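Local coordinates for protein serine hydrolase CCSP0084 (Cycloclasticus sp. P1, PDB 4I3F) that is a serine hydrolase of the alpha/beta hydrolase family that probably hydrolyses esters and carbon-carbon bonds of meta-cleavage products from aromatic breakdown, at residues A[22-27]-A[33-38]; A[49-52]-A[58-61]. All coordinates share one frame; numbering follows the deposited sequence.

Interaction 1: A[22-27]-A[33-38]; sequences MQTSNI and NTFLNE
At the edge of the Phe35 ring, in its plane, sits Asn26 OD1, 3.4 Å from Phe35 CD1; the Asn26 amide is turned 49° to the ring. Thr24 approaches the far end of the ring obliquely, its CB 3.7 Å from Phe35 CZ. Phe35 has CG anti to the backbone N (chi1 -180°), which lays the ring alongside the neighbouring strand; Leu86 and Asp80 also touch it. On the same face, the carbonyl oxygen of the Asn37 amide meets methyl groups, Met22 CE in a tight approach at 3.1 Å from Asn37 OD1 and Thr24 CG2 a little farther off, while ND2 is bonded to Ala78 O. The two strands form an antiparallel beta hairpin on the border of the alpha/beta hydrolase sheet, with strand 23-29 outermost. Paired N-H...O=C bonds link Gln23 with Glu38, Ser25 with Leu36 and Ile27 with Thr34; the straightest runs from Thr34 N to Ile27 O (2.8 Å, 176°). On the opposite face, Ile27 CG2 lies 3.5 Å from Thr34 O, and its side chain runs beside that of Thr34, pointing the same way. A water bridges the strands here, 2.6 Å from Ser25 OG, and donates to Glu38 OE1 at 2.9 Å. The Glu38 carboxylate also forms a salt bridge with Lys114 through OE1 and bonds His75 through OE2, which would probably stabilise its negative charge.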
ATOM      1  N   MET A  22      20.577   1.989  -2.952  1.00 41.67           N
ATOM      2  CA  MET A  22      19.438   2.363  -2.123  1.00 42.10           C
ATOM      3  C   MET A  22      19.887   2.774  -0.728  1.00 44.80           C
ATOM      4  O   MET A  22      20.757   2.138  -0.130  1.00 47.65           O
ATOM      5  CB  MET A  22      18.426   1.221  -2.021  1.00 41.98           C
ATOM      6  CG  MET A  22      17.078   1.666  -1.465  1.00 44.18           C
ATOM      7  SD  MET A  22      16.017   0.320  -0.918  1.00 77.41           S
ATOM      8  CE  MET A  22      16.724   0.026   0.699  1.00 31.08           C
ATOM      9  N   GLN A  23      19.282   3.839  -0.216  1.00 33.10           N
ATOM     10  CA  GLN A  23      19.630   4.367   1.088  1.00 30.92           C
ATOM     11  C   GLN A  23      18.478   4.125   2.051  1.00 24.55           C
ATOM     12  O   GLN A  23      17.315   4.114   1.656  1.00 28.33           O
ATOM     13  CB  GLN A  23      19.901   5.867   0.992  1.00 43.50           C
ATOM     14  CG  GLN A  23      20.760   6.268  -0.202  1.00 54.11           C
ATOM     15  CD  GLN A  23      20.637   7.746  -0.540  1.00 59.67           C
ATOM     16  OE1 GLN A  23      20.229   8.557   0.297  1.00 61.73           O
ATOM     17  NE2 GLN A  23      20.985   8.099  -1.773  1.00 58.17           N
ATOM     18  N   THR A  24      18.808   3.915   3.317  1.00 22.76           N
ATOM     19  CA  THR A  24      17.799   3.861   4.358  1.00 18.94           C
ATOM     20  C   THR A  24      18.117   4.923   5.399  1.00 23.86           C
ATOM     21  O   THR A  24      19.277   5.317   5.575  1.00 24.28           O
ATOM     22  CB  THR A  24      17.746   2.487   5.034  1.00 24.65           C
ATOM     23  OG1 THR A  24      19.011   2.213   5.649  1.00 26.21           O
ATOM     24  CG2 THR A  24      17.434   1.403   4.012  1.00 20.93           C
ATOM     25  N   SER A  25      17.082   5.394   6.080  1.00 18.14           N
ATOM     26  CA  SER A  25      17.260   6.347   7.161  1.00 19.35           C
ATOM     27  C   SER A  25      16.088   6.211   8.114  1.00 21.18           C
ATOM     28  O   SER A  25      15.068   5.608   7.780  1.00 21.21           O
ATOM     29  CB  SER A  25      17.333   7.774   6.614  1.00 23.37           C
ATOM     30  OG  SER A  25      16.187   8.095   5.835  1.00 24.33           O
ATOM     31  N   ASN A  26      16.258   6.739   9.318  1.00 21.59           N
ATOM     32  CA  ASN A  26      15.166   6.877  10.257  1.00 22.85           C
ATOM     33  C   ASN A  26      14.922   8.360  10.414  1.00 25.89           C
ATOM     34  O   ASN A  26      15.833   9.116  10.766  1.00 33.03           O
ATOM     35  CB  ASN A  26      15.521   6.236  11.601  1.00 24.01           C
ATOM     36  CG  ASN A  26      15.735   4.742  11.488  1.00 29.06           C
ATOM     37  OD1 ASN A  26      14.776   3.978  11.393  1.00 26.94           O
ATOM     38  ND2 ASN A  26      16.994   4.316  11.493  1.00 34.51           N
ATOM     39  N   ILE A  27      13.699   8.786  10.127  1.00 21.90           N
ATOM     40  CA  ILE A  27      13.407  10.205  10.068  1.00 20.35           C
ATOM     41  C   ILE A  27      12.213  10.536  10.957  1.00 17.52           C
ATOM     42  O   ILE A  27      11.204   9.830  10.949  1.00 16.06           O
ATOM     43  CB  ILE A  27      13.201  10.651   8.602  1.00 21.40           C
ATOM     44  CG1 ILE A  27      12.966  12.154   8.504  1.00 27.25           C
ATOM     45  CG2 ILE A  27      12.087   9.866   7.935  1.00 20.87           C
ATOM     46  CD1 ILE A  27      13.255  12.696   7.120  1.00 29.82           C
ATOM     47  N   ASN A  33       9.379   7.911  14.906  1.00 15.51           N
ATOM     48  CA  ASN A  33      10.288   7.834  13.760  1.00 18.03           C
ATOM     49  C   ASN A  33       9.781   6.947  12.639  1.00 16.86           C
ATOM     50  O   ASN A  33       9.212   5.882  12.889  1.00 16.23           O
ATOM     51  CB  ASN A  33      11.670   7.357  14.196  1.00 20.63           C
ATOM     52  CG  ASN A  33      12.433   8.417  14.943  1.00 28.56           C
ATOM     53  OD1 ASN A  33      12.408   9.585  14.570  1.00 33.88           O
ATOM     54  ND2 ASN A  33      13.112   8.018  16.014  1.00 36.01           N
ATOM     55  N   THR A  34      10.010   7.386  11.405  1.00 12.46           N
ATOM     56  CA  THR A  34       9.665   6.597  10.228  1.00 13.79           C
ATOM     57  C   THR A  34      10.906   5.973   9.599  1.00 16.05           C
ATOM     58  O   THR A  34      11.891   6.663   9.340  1.00 17.40           O
ATOM     59  CB  THR A  34       8.946   7.453   9.176  1.00 15.62           C
ATOM     60  OG1 THR A  34       7.613   7.722   9.622  1.00 14.40           O
ATOM     61  CG2 THR A  34       8.875   6.722   7.838  1.00 15.18           C
ATOM     62  N   PHE A  35      10.865   4.662   9.363  1.00 14.81           N
ATOM     63  CA  PHE A  35      11.945   4.015   8.631  1.00 15.76           C
ATOM     64  C   PHE A  35      11.695   4.244   7.150  1.00 14.99           C
ATOM     65  O   PHE A  35      10.603   3.971   6.652  1.00 12.81           O
ATOM     66  CB  PHE A  35      12.000   2.523   8.944  1.00 16.39           C
ATOM     67  CG  PHE A  35      13.103   1.804   8.220  1.00 17.47           C
ATOM     68  CD1 PHE A  35      14.420   1.915   8.653  1.00 17.03           C
ATOM     69  CD2 PHE A  35      12.825   1.038   7.097  1.00 14.87           C
ATOM     70  CE1 PHE A  35      15.443   1.266   7.991  1.00 22.69           C
ATOM     71  CE2 PHE A  35      13.840   0.384   6.428  1.00 18.35           C
ATOM     72  CZ  PHE A  35      15.154   0.497   6.873  1.00 18.58           C
ATOM     73  N   LEU A  36      12.701   4.762   6.454  1.00 15.95           N
ATOM     74  CA  LEU A  36      12.522   5.192   5.076  1.00 15.24           C
ATOM     75  C   LEU A  36      13.513   4.531   4.127  1.00 14.16           C
ATOM     76  O   LEU A  36      14.715   4.520   4.377  1.00 19.02           O
ATOM     77  CB  LEU A  36      12.683   6.710   4.994  1.00 18.14           C
ATOM     78  CG  LEU A  36      12.563   7.318   3.600  1.00 19.21           C
ATOM     79  CD1 LEU A  36      11.139   7.193   3.086  1.00 18.15           C
ATOM     80  CD2 LEU A  36      13.026   8.765   3.604  1.00 17.48           C
ATOM     81  N   ASN A  37      13.000   3.962   3.044  1.00 16.71           N
ATOM     82  CA  ASN A  37      13.853   3.552   1.931  1.00 19.65           C
ATOM     83  C   ASN A  37      13.808   4.604   0.819  1.00 16.36           C
ATOM     84  O   ASN A  37      12.736   5.110   0.494  1.00 15.42           O
ATOM     85  CB  ASN A  37      13.374   2.220   1.367  1.00 17.94           C
ATOM     86  CG  ASN A  37      13.357   1.114   2.406  1.00 16.54           C
ATOM     87  OD1 ASN A  37      14.377   0.496   2.677  1.00 17.84           O
ATOM     88  ND2 ASN A  37      12.186   0.847   2.974  1.00 12.17           N
ATOM     89  N   GLU A  38      14.965   4.927   0.246  1.00 14.73           N
ATOM     90  CA  GLU A  38      15.041   5.889  -0.852  1.00 17.65           C
ATOM     91  C   GLU A  38      15.919   5.389  -1.991  1.00 18.61           C
ATOM     92  O   GLU A  38      16.913   4.704  -1.770  1.00 20.17           O
ATOM     93  CB  GLU A  38      15.629   7.215  -0.365  1.00 21.83           C
ATOM     94  CG  GLU A  38      14.639   8.176   0.236  1.00 22.56           C
ATOM     95  CD  GLU A  38      15.299   9.483   0.619  1.00 25.78           C
ATOM     96  OE1 GLU A  38      16.005   9.508   1.647  1.00 24.06           O
ATOM     97  OE2 GLU A  38      15.124  10.473  -0.117  1.00 21.53           O
TER
HETATM   98  O   HOH W   1      16.585   7.290   3.356  1.00 22.13           O

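Interaction 2: A[49-52]-A[58-61]; sequences LLHG and NAMS
His51 lays one face of its imidazole against the carbonyl carbon of Asn58, with Ala59 N approaching obliquely. The contact falls toward the rim of the ring: Asn58 C stands 3.4 Å above the plane, near His51 ND1. The stem of the side chain follows the same backbone, His51 CB lying 3.6 Å from Asn58 O, and His51 CE1 reaches toward the Asn58 CA at 3.9 Å. The first torsion of His51 (chi1 70°) sets CG between its own backbone N and carbonyl carbon, and from there the ring stands up toward the start of helix 59-63. Phe84 meets the same imidazole edge-to-face, and Ile81, Asn62 and Trp63 touch its side chain. An alanine in place of His51 would probably open a gap beside the Asn58 peptide and leave the Phe84 ring without its aromatic mate.

Polar contacts do not bind the two segments directly. His51 ND1 and Ala59 N approach to 3.4 Å, but the angle is too poor for a hydrogen bond; Ala59 N instead donates to Asp80 OD1. Gly52 N is bonded to the side chain of Asn62, which ties the strand's exit to the helix. Asn58 holds the N-cap position of that helix.

Strand 46-50 thus runs into a His-Gly loop that folds back to a short helix. In alpha/beta hydrolases an HGxGxG loop of this kind, at the end of the strand preceding the helix, commonly shapes the oxyanion hole, and here it probably does likewise.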
ATOM      1  N   LEU A  49       5.820   5.701  -2.390  1.00  9.63           N
ATOM      2  CA  LEU A  49       5.186   4.391  -2.543  1.00  7.60           C
ATOM      3  C   LEU A  49       4.714   3.878  -1.193  1.00 10.95           C
ATOM      4  O   LEU A  49       5.507   3.773  -0.248  1.00 12.48           O
ATOM      5  CB  LEU A  49       6.155   3.379  -3.179  1.00  9.71           C
ATOM      6  CG  LEU A  49       6.572   3.720  -4.615  1.00 13.09           C
ATOM      7  CD1 LEU A  49       7.953   4.353  -4.624  1.00 12.49           C
ATOM      8  CD2 LEU A  49       6.528   2.502  -5.520  1.00 15.17           C
ATOM      9  N   LEU A  50       3.429   3.549  -1.106  1.00  8.05           N
ATOM     10  CA  LEU A  50       2.823   3.142   0.165  1.00 10.94           C
ATOM     11  C   LEU A  50       2.377   1.687   0.098  1.00 11.32           C
ATOM     12  O   LEU A  50       1.519   1.320  -0.719  1.00 11.40           O
ATOM     13  CB  LEU A  50       1.643   4.065   0.515  1.00  9.15           C
ATOM     14  CG  LEU A  50       1.960   5.559   0.631  1.00 12.67           C
ATOM     15  CD1 LEU A  50       0.724   6.358   1.046  1.00 13.09           C
ATOM     16  CD2 LEU A  50       3.094   5.782   1.624  1.00 10.53           C
ATOM     17  N   HIS A  51       2.964   0.860   0.962  1.00  9.76           N
ATOM     18  CA  HIS A  51       2.749  -0.588   0.953  1.00  8.83           C
ATOM     19  C   HIS A  51       1.387  -1.033   1.514  1.00 10.69           C
ATOM     20  O   HIS A  51       0.612  -0.207   2.000  1.00 11.00           O
ATOM     21  CB  HIS A  51       3.882  -1.262   1.722  1.00 10.69           C
ATOM     22  CG  HIS A  51       3.844  -1.017   3.199  1.00  9.29           C
ATOM     23  ND1 HIS A  51       4.789  -0.257   3.857  1.00 16.59           N
ATOM     24  CD2 HIS A  51       2.995  -1.467   4.152  1.00  8.81           C
ATOM     25  CE1 HIS A  51       4.510  -0.239   5.149  1.00  8.44           C
ATOM     26  NE2 HIS A  51       3.426  -0.960   5.354  1.00 15.84           N
ATOM     27  N   GLY A  52       1.102  -2.334   1.424  1.00 10.62           N
ATOM     28  CA  GLY A  52      -0.173  -2.891   1.858  1.00 14.83           C
ATOM     29  C   GLY A  52      -0.201  -3.366   3.299  1.00 17.14           C
ATOM     30  O   GLY A  52       0.671  -3.010   4.091  1.00 15.09           O
ATOM     31  N   ASN A  58       5.950  -4.539   5.109  1.00 14.59           N
ATOM     32  CA  ASN A  58       6.819  -3.367   5.203  1.00 14.65           C
ATOM     33  C   ASN A  58       7.083  -2.827   3.802  1.00 20.98           C
ATOM     34  O   ASN A  58       6.600  -3.396   2.817  1.00 16.39           O
ATOM     35  CB  ASN A  58       8.111  -3.656   6.009  1.00 12.41           C
ATOM     36  CG  ASN A  58       9.120  -4.558   5.266  1.00 18.19           C
ATOM     37  OD1 ASN A  58      10.258  -4.715   5.707  1.00 34.01           O
ATOM     38  ND2 ASN A  58       8.715  -5.128   4.150  1.00 17.10           N
ATOM     39  N   ALA A  59       7.829  -1.733   3.704  1.00 13.73           N
ATOM     40  CA  ALA A  59       8.062  -1.095   2.409  1.00 13.30           C
ATOM     41  C   ALA A  59       8.766  -2.026   1.432  1.00 17.41           C
ATOM     42  O   ALA A  59       8.313  -2.229   0.309  1.00 15.83           O
ATOM     43  CB  ALA A  59       8.856   0.184   2.588  1.00 15.45           C
ATOM     44  N   MET A  60       9.888  -2.595   1.853  1.00 13.54           N
ATOM     45  CA  MET A  60      10.694  -3.362   0.919  1.00 14.61           C
ATOM     46  C   MET A  60      10.023  -4.643   0.433  1.00 20.76           C
ATOM     47  O   MET A  60      10.224  -5.032  -0.715  1.00 19.28           O
ATOM     48  CB  MET A  60      12.080  -3.643   1.489  1.00 22.54           C
ATOM     49  CG  MET A  60      12.932  -2.393   1.575  1.00 23.73           C
ATOM     50  SD  MET A  60      12.941  -1.500   0.009  1.00 34.72           S
ATOM     51  CE  MET A  60      13.879  -2.670  -0.963  1.00 23.81           C
ATOM     52  N   SER A  61       9.224  -5.295   1.281  1.00 15.76           N
ATOM     53  CA  SER A  61       8.576  -6.546   0.859  1.00 16.86           C
ATOM     54  C   SER A  61       7.625  -6.273  -0.305  1.00 18.08           C
ATOM     55  O   SER A  61       7.444  -7.121  -1.185  1.00 20.68           O
ATOM     56  CB  SER A  61       7.836  -7.236   2.015  1.00 21.31           C
ATOM     57  OG  SER A  61       6.728  -6.471   2.446  1.00 21.27           O
TER

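Overall arrangement
Interaction 1 comes first along the chain and closes before interaction 2 opens; their centres lie 12 Å apart. The hairpin of 22-27 and 33-38 occupies the border of the mixed sheet, whereas 49-52 leaves strand 46-50 deeper inside, with strand 75-79 lying between strands 32-39 and 46-50. The two contacts still touch through the helix: Asn37 OD1 lies 3.4 Å from Met60 CG, Asn37 ND2 reaches Ala59 CB, and Met22 SD packs on Met60 CE. Helix 59-63 is therefore wedged between the hairpin and the His51 loop, joining the solvent-facing edge of the sheet to the probable oxyanion region of this hydrolase.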